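Local coordinates for protein PelA (Pseudomonas aeruginosa, PDB 5TCB) that probably hydrolyses glycosidic bonds through its GH114-family glycoside hydrolase domain, one part of a longer protein that probably also has deacetylase activity, at residues 163-177 against 184-196. Numbering follows the deposited sequence.
Sequences HRQEPGLKLFFNRGF and PGVASAVAVESIH
A chi1 of -165° swings the N174 amide away from its own backbone nitrogen and across to E193, while R175, its CG beside the backbone N and its chain extended out to NE, carries its guanidinium to the E193 carbonyl. These two residues close the C-terminal end of a parallel strand pair in the eight-stranded barrel of this glycoside hydrolase domain, and they illustrate how neighbouring barrel strands can be tied together beyond their backbone ladder. In that ladder A191 N meets F173 O at 2.8 Å, and R175 N continues it to A191 O. N174 ND2 donates to E193 OE2 at 3.0 Å, on the anti side of the carboxylate but 29° out of its plane, with the acceptor close to the N174 amide plane; the two planes are turned 39° apart. ND2 also bonds D135, and E193 OE1 is held by Y236, so a polar chain spans four consecutive barrel strands or their ends. R175 NH2 reaches E193 O at 2.7 Å, lying above the carbonyl plane rather than on a lone pair.

The two faces of the pair carry apolar contacts. F172 brings CE1 to within 3.8 Å of A191 CB, and its ring meets F133 and W45 edge-to-face. On the face bearing F173 and V190, A187 CB sits over the centre of the F173 ring, a CH-pi contact. Where the second strand breaks at S188, one water bridges L171 N, V186 O and S188 OG. At the other end a second water accepts from R175 NE and E193 N and donates to N174 OD1, 2.7 Å from the water oxygen.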
loop_
_atom_site.group_PDB
_atom_site.type_symbol
_atom_site.label_atom_id
_atom_site.label_comp_id
_atom_site.label_asym_id
_atom_site.label_seq_id
_atom_site.Cartn_x
_atom_site.Cartn_y
_atom_site.Cartn_z
ATOM N N HIS A 163 -13.662 4.471 -6.353
ATOM C CA HIS A 163 -14.550 4.160 -5.259
ATOM C C HIS A 163 -16.008 4.124 -5.721
ATOM O O HIS A 163 -16.804 3.295 -5.247
ATOM C CB HIS A 163 -14.300 5.180 -4.153
ATOM C CG HIS A 163 -15.083 4.922 -2.920
ATOM N ND1 HIS A 163 -15.050 3.708 -2.270
ATOM C CD2 HIS A 163 -15.927 5.707 -2.217
ATOM C CE1 HIS A 163 -15.845 3.761 -1.215
ATOM N NE2 HIS A 163 -16.385 4.966 -1.159
ATOM N N ARG A 164 -16.366 4.977 -6.675
ATOM C CA ARG A 164 -17.726 4.952 -7.213
ATOM C C ARG A 164 -17.958 3.720 -8.091
ATOM O O ARG A 164 -19.046 3.124 -8.050
ATOM C CB ARG A 164 -17.991 6.238 -8.009
ATOM N N GLN A 165 -16.963 3.339 -8.909
ATOM C CA GLN A 165 -17.091 2.167 -9.776
ATOM C C GLN A 165 -17.113 0.867 -8.980
ATOM O O GLN A 165 -17.800 -0.078 -9.383
ATOM C CB GLN A 165 -15.936 2.112 -10.797
ATOM C CG GLN A 165 -15.855 0.790 -11.602
ATOM C CD GLN A 165 -14.591 0.611 -12.452
ATOM O OE1 GLN A 165 -14.280 1.465 -13.294
ATOM N NE2 GLN A 165 -13.879 -0.548 -12.270
ATOM N N GLU A 166 -16.387 0.793 -7.864
ATOM C CA GLU A 166 -16.165 -0.455 -7.140
ATOM C C GLU A 166 -16.479 -0.264 -5.663
ATOM O O GLU A 166 -15.592 -0.340 -4.811
ATOM C CB GLU A 166 -14.725 -0.940 -7.322
ATOM C CG GLU A 166 -14.348 -1.206 -8.788
ATOM C CD GLU A 166 -15.069 -2.387 -9.422
ATOM O OE1 GLU A 166 -15.665 -3.234 -8.694
ATOM O OE2 GLU A 166 -15.035 -2.487 -10.665
ATOM N N PRO A 167 -17.755 -0.043 -5.323
ATOM C CA PRO A 167 -18.111 0.156 -3.910
ATOM C C PRO A 167 -17.940 -1.088 -3.065
ATOM O O PRO A 167 -17.950 -0.988 -1.831
ATOM C CB PRO A 167 -19.581 0.576 -3.974
ATOM C CG PRO A 167 -20.104 -0.043 -5.251
ATOM C CD PRO A 167 -18.916 0.071 -6.212
ATOM N N GLY A 168 -17.789 -2.254 -3.675
ATOM C CA GLY A 168 -17.521 -3.450 -2.929
ATOM C C GLY A 168 -16.068 -3.709 -2.607
ATOM O O GLY A 168 -15.758 -4.774 -2.072
ATOM N N LEU A 169 -15.168 -2.807 -2.980
ATOM C CA LEU A 169 -13.757 -2.917 -2.635
ATOM C C LEU A 169 -13.413 -1.914 -1.545
ATOM O O LEU A 169 -13.474 -0.693 -1.764
ATOM C CB LEU A 169 -12.879 -2.690 -3.867
ATOM C CG LEU A 169 -13.008 -3.733 -4.960
ATOM C CD1 LEU A 169 -12.138 -3.341 -6.125
ATOM C CD2 LEU A 169 -12.564 -5.091 -4.412
ATOM N N LYS A 170 -12.999 -2.415 -0.386
ATOM C CA LYS A 170 -12.422 -1.518 0.614
ATOM C C LYS A 170 -11.105 -0.986 0.094
ATOM O O LYS A 170 -10.299 -1.746 -0.442
ATOM C CB LYS A 170 -12.184 -2.249 1.935
ATOM C CG LYS A 170 -13.436 -2.675 2.639
ATOM C CD LYS A 170 -13.115 -3.327 3.970
ATOM C CE LYS A 170 -14.367 -3.750 4.693
ATOM N NZ LYS A 170 -15.002 -2.595 5.337
ATOM N N LEU A 171 -10.886 0.322 0.244
ATOM C CA LEU A 171 -9.661 0.963 -0.227
ATOM C C LEU A 171 -8.743 1.246 0.967
ATOM O O LEU A 171 -9.069 2.034 1.857
ATOM C CB LEU A 171 -9.974 2.231 -1.020
ATOM C CG LEU A 171 -10.906 2.041 -2.226
ATOM C CD1 LEU A 171 -11.076 3.350 -2.961
ATOM C CD2 LEU A 171 -10.426 0.932 -3.170
ATOM N N PHE A 172 -7.600 0.579 0.967
ATOM C CA PHE A 172 -6.608 0.620 2.026
ATOM C C PHE A 172 -5.463 1.436 1.433
ATOM O O PHE A 172 -4.726 0.964 0.560
ATOM C CB PHE A 172 -6.243 -0.822 2.398
ATOM C CG PHE A 172 -5.237 -0.995 3.500
ATOM C CD1 PHE A 172 -4.757 0.046 4.265
ATOM C CD2 PHE A 172 -4.800 -2.281 3.762
ATOM C CE1 PHE A 172 -3.814 -0.202 5.262
ATOM C CE2 PHE A 172 -3.869 -2.549 4.758
ATOM C CZ PHE A 172 -3.373 -1.509 5.514
ATOM N N PHE A 173 -5.378 2.700 1.838
ATOM C CA PHE A 173 -4.412 3.622 1.242
ATOM C C PHE A 173 -3.030 3.413 1.866
ATOM O O PHE A 173 -2.915 3.278 3.089
ATOM C CB PHE A 173 -4.789 5.078 1.510
ATOM C CG PHE A 173 -5.883 5.659 0.656
ATOM C CD1 PHE A 173 -6.872 4.890 0.089
ATOM C CD2 PHE A 173 -5.912 7.033 0.447
ATOM C CE1 PHE A 173 -7.884 5.490 -0.669
ATOM C CE2 PHE A 173 -6.906 7.619 -0.281
ATOM C CZ PHE A 173 -7.894 6.854 -0.839
ATOM N N ASN A 174 -1.986 3.440 1.043
ATOM C CA ASN A 174 -0.613 3.682 1.523
ATOM C C ASN A 174 -0.388 5.187 1.520
ATOM O O ASN A 174 -0.215 5.801 0.467
ATOM C CB ASN A 174 0.425 2.957 0.684
ATOM C CG ASN A 174 1.788 2.906 1.371
ATOM O OD1 ASN A 174 1.911 3.360 2.518
ATOM N ND2 ASN A 174 2.793 2.354 0.709
ATOM N N ARG A 175 -0.422 5.803 2.707
ATOM C CA ARG A 175 -0.319 7.273 2.824
ATOM C C ARG A 175 -1.434 7.894 1.981
ATOM O O ARG A 175 -2.603 7.524 2.133
ATOM C CB ARG A 175 1.076 7.751 2.478
ATOM C CG ARG A 175 2.162 7.256 3.363
ATOM C CD ARG A 175 3.477 7.825 2.960
ATOM N NE ARG A 175 4.571 7.386 3.826
ATOM C CZ ARG A 175 5.547 8.174 4.241
ATOM N NH1 ARG A 175 5.607 9.455 3.874
ATOM N NH2 ARG A 175 6.488 7.663 5.025
ATOM N N GLY A 176 -1.148 8.847 1.114
ATOM C CA GLY A 176 -2.210 9.621 0.490
ATOM C C GLY A 176 -2.575 10.899 1.202
ATOM O O GLY A 176 -3.666 11.437 0.981
ATOM N N PHE A 177 -1.664 11.444 2.003
ATOM C CA PHE A 177 -1.993 12.575 2.854
ATOM C C PHE A 177 -2.441 13.777 2.046
ATOM O O PHE A 177 -3.231 14.598 2.535
ATOM C CB PHE A 177 -0.784 12.945 3.712
ATOM C CG PHE A 177 -0.261 11.809 4.554
ATOM C CD1 PHE A 177 -1.105 11.097 5.359
ATOM C CD2 PHE A 177 1.074 11.465 4.526
ATOM C CE1 PHE A 177 -0.628 10.016 6.111
ATOM C CE2 PHE A 177 1.561 10.416 5.287
ATOM C CZ PHE A 177 0.732 9.709 6.070
ATOM N N PRO A 184 -13.336 12.321 1.924
ATOM C CA PRO A 184 -13.978 11.780 3.129
ATOM C C PRO A 184 -14.786 10.537 2.803
ATOM O O PRO A 184 -15.486 10.473 1.788
ATOM C CB PRO A 184 -14.873 12.935 3.603
ATOM C CG PRO A 184 -15.123 13.737 2.360
ATOM C CD PRO A 184 -13.829 13.672 1.610
ATOM N N GLY A 185 -14.645 9.523 3.654
ATOM C CA GLY A 185 -15.399 8.295 3.498
ATOM C C GLY A 185 -14.850 7.305 2.495
ATOM O O GLY A 185 -15.451 6.242 2.308
ATOM N N VAL A 186 -13.725 7.597 1.854
ATOM C CA VAL A 186 -13.243 6.769 0.758
ATOM C C VAL A 186 -12.300 5.680 1.251
ATOM O O VAL A 186 -12.397 4.526 0.812
ATOM C CB VAL A 186 -12.569 7.657 -0.310
ATOM C CG1 VAL A 186 -11.940 6.806 -1.409
ATOM C CG2 VAL A 186 -13.580 8.598 -0.916
ATOM N N ALA A 187 -11.349 6.036 2.115
ATOM C CA ALA A 187 -10.372 5.095 2.644
ATOM C C ALA A 187 -10.893 4.380 3.879
ATOM O O ALA A 187 -11.501 4.993 4.759
ATOM C CB ALA A 187 -9.069 5.806 2.995
ATOM N N SER A 188 -10.622 3.073 3.940
ATOM C CA SER A 188 -10.987 2.275 5.098
ATOM C C SER A 188 -9.884 2.245 6.160
ATOM O O SER A 188 -10.174 1.976 7.330
ATOM C CB SER A 188 -11.312 0.851 4.650
ATOM O OG SER A 188 -12.577 0.792 4.011
ATOM N N ALA A 189 -8.642 2.481 5.759
ATOM C CA ALA A 189 -7.489 2.558 6.641
ATOM C C ALA A 189 -6.374 3.205 5.841
ATOM O O ALA A 189 -6.434 3.267 4.607
ATOM C CB ALA A 189 -7.066 1.167 7.133
ATOM N N VAL A 190 -5.368 3.706 6.549
ATOM C CA VAL A 190 -4.181 4.292 5.949
ATOM C C VAL A 190 -2.965 3.638 6.569
ATOM O O VAL A 190 -2.861 3.575 7.804
ATOM C CB VAL A 190 -4.147 5.811 6.168
ATOM C CG1 VAL A 190 -2.890 6.420 5.596
ATOM C CG2 VAL A 190 -5.400 6.448 5.578
ATOM N N ALA A 191 -2.069 3.140 5.722
ATOM C CA ALA A 191 -0.792 2.597 6.155
ATOM C C ALA A 191 0.309 3.637 6.035
ATOM O O ALA A 191 0.248 4.576 5.233
ATOM C CB ALA A 191 -0.402 1.359 5.345
ATOM N N VAL A 192 1.364 3.413 6.811
ATOM C CA VAL A 192 2.547 4.254 6.797
ATOM C C VAL A 192 3.790 3.393 6.957
ATOM O O VAL A 192 3.954 2.698 7.966
ATOM C CB VAL A 192 2.519 5.334 7.889
ATOM C CG1 VAL A 192 3.821 6.173 7.827
ATOM C CG2 VAL A 192 1.309 6.209 7.739
ATOM N N GLU A 193 4.669 3.448 5.965
ATOM C CA GLU A 193 6.034 2.975 6.088
ATOM C C GLU A 193 6.896 4.191 6.393
ATOM O O GLU A 193 7.060 5.045 5.484
ATOM C CB GLU A 193 6.538 2.336 4.790
ATOM C CG GLU A 193 5.659 1.282 4.168
ATOM C CD GLU A 193 6.098 1.027 2.734
ATOM O OE1 GLU A 193 7.021 0.217 2.511
ATOM O OE2 GLU A 193 5.541 1.671 1.822
ATOM N N SER A 194 7.457 4.378 7.588
ATOM C CA SER A 194 7.424 3.493 8.744
ATOM C C SER A 194 7.344 4.392 9.970
ATOM O O SER A 194 7.513 5.614 9.863
ATOM C CB SER A 194 8.674 2.615 8.796
ATOM O OG SER A 194 8.722 1.692 7.731
ATOM N N ILE A 195 7.145 3.807 11.151
ATOM C CA ILE A 195 6.959 4.609 12.359
ATOM C C ILE A 195 8.253 4.640 13.168
ATOM O O ILE A 195 8.809 5.718 13.416
ATOM C CB ILE A 195 5.765 4.098 13.190
ATOM C CG1 ILE A 195 4.445 4.208 12.406
ATOM C CG2 ILE A 195 5.645 4.851 14.534
ATOM C CD1 ILE A 195 4.108 5.611 11.879
ATOM N N HIS A 196 8.765 3.483 13.576
ATOM C CA HIS A 196 10.001 3.439 14.346
ATOM C C HIS A 196 11.138 2.757 13.609
ATOM O O HIS A 196 12.272 3.266 13.586
ATOM C CB HIS A 196 9.777 2.714 15.680
ATOM C CG HIS A 196 8.831 3.414 16.600
ATOM N ND1 HIS A 196 9.057 4.694 17.064
ATOM C CD2 HIS A 196 7.665 3.008 17.155
ATOM C CE1 HIS A 196 8.060 5.049 17.857
ATOM N NE2 HIS A 196 7.207 4.043 17.934
HETATM O O HOH W 1 -18.446 5.672 0.748
HETATM O O HOH W 2 -12.920 2.020 1.493
HETATM O O HOH W 3 4.138 4.546 3.363
#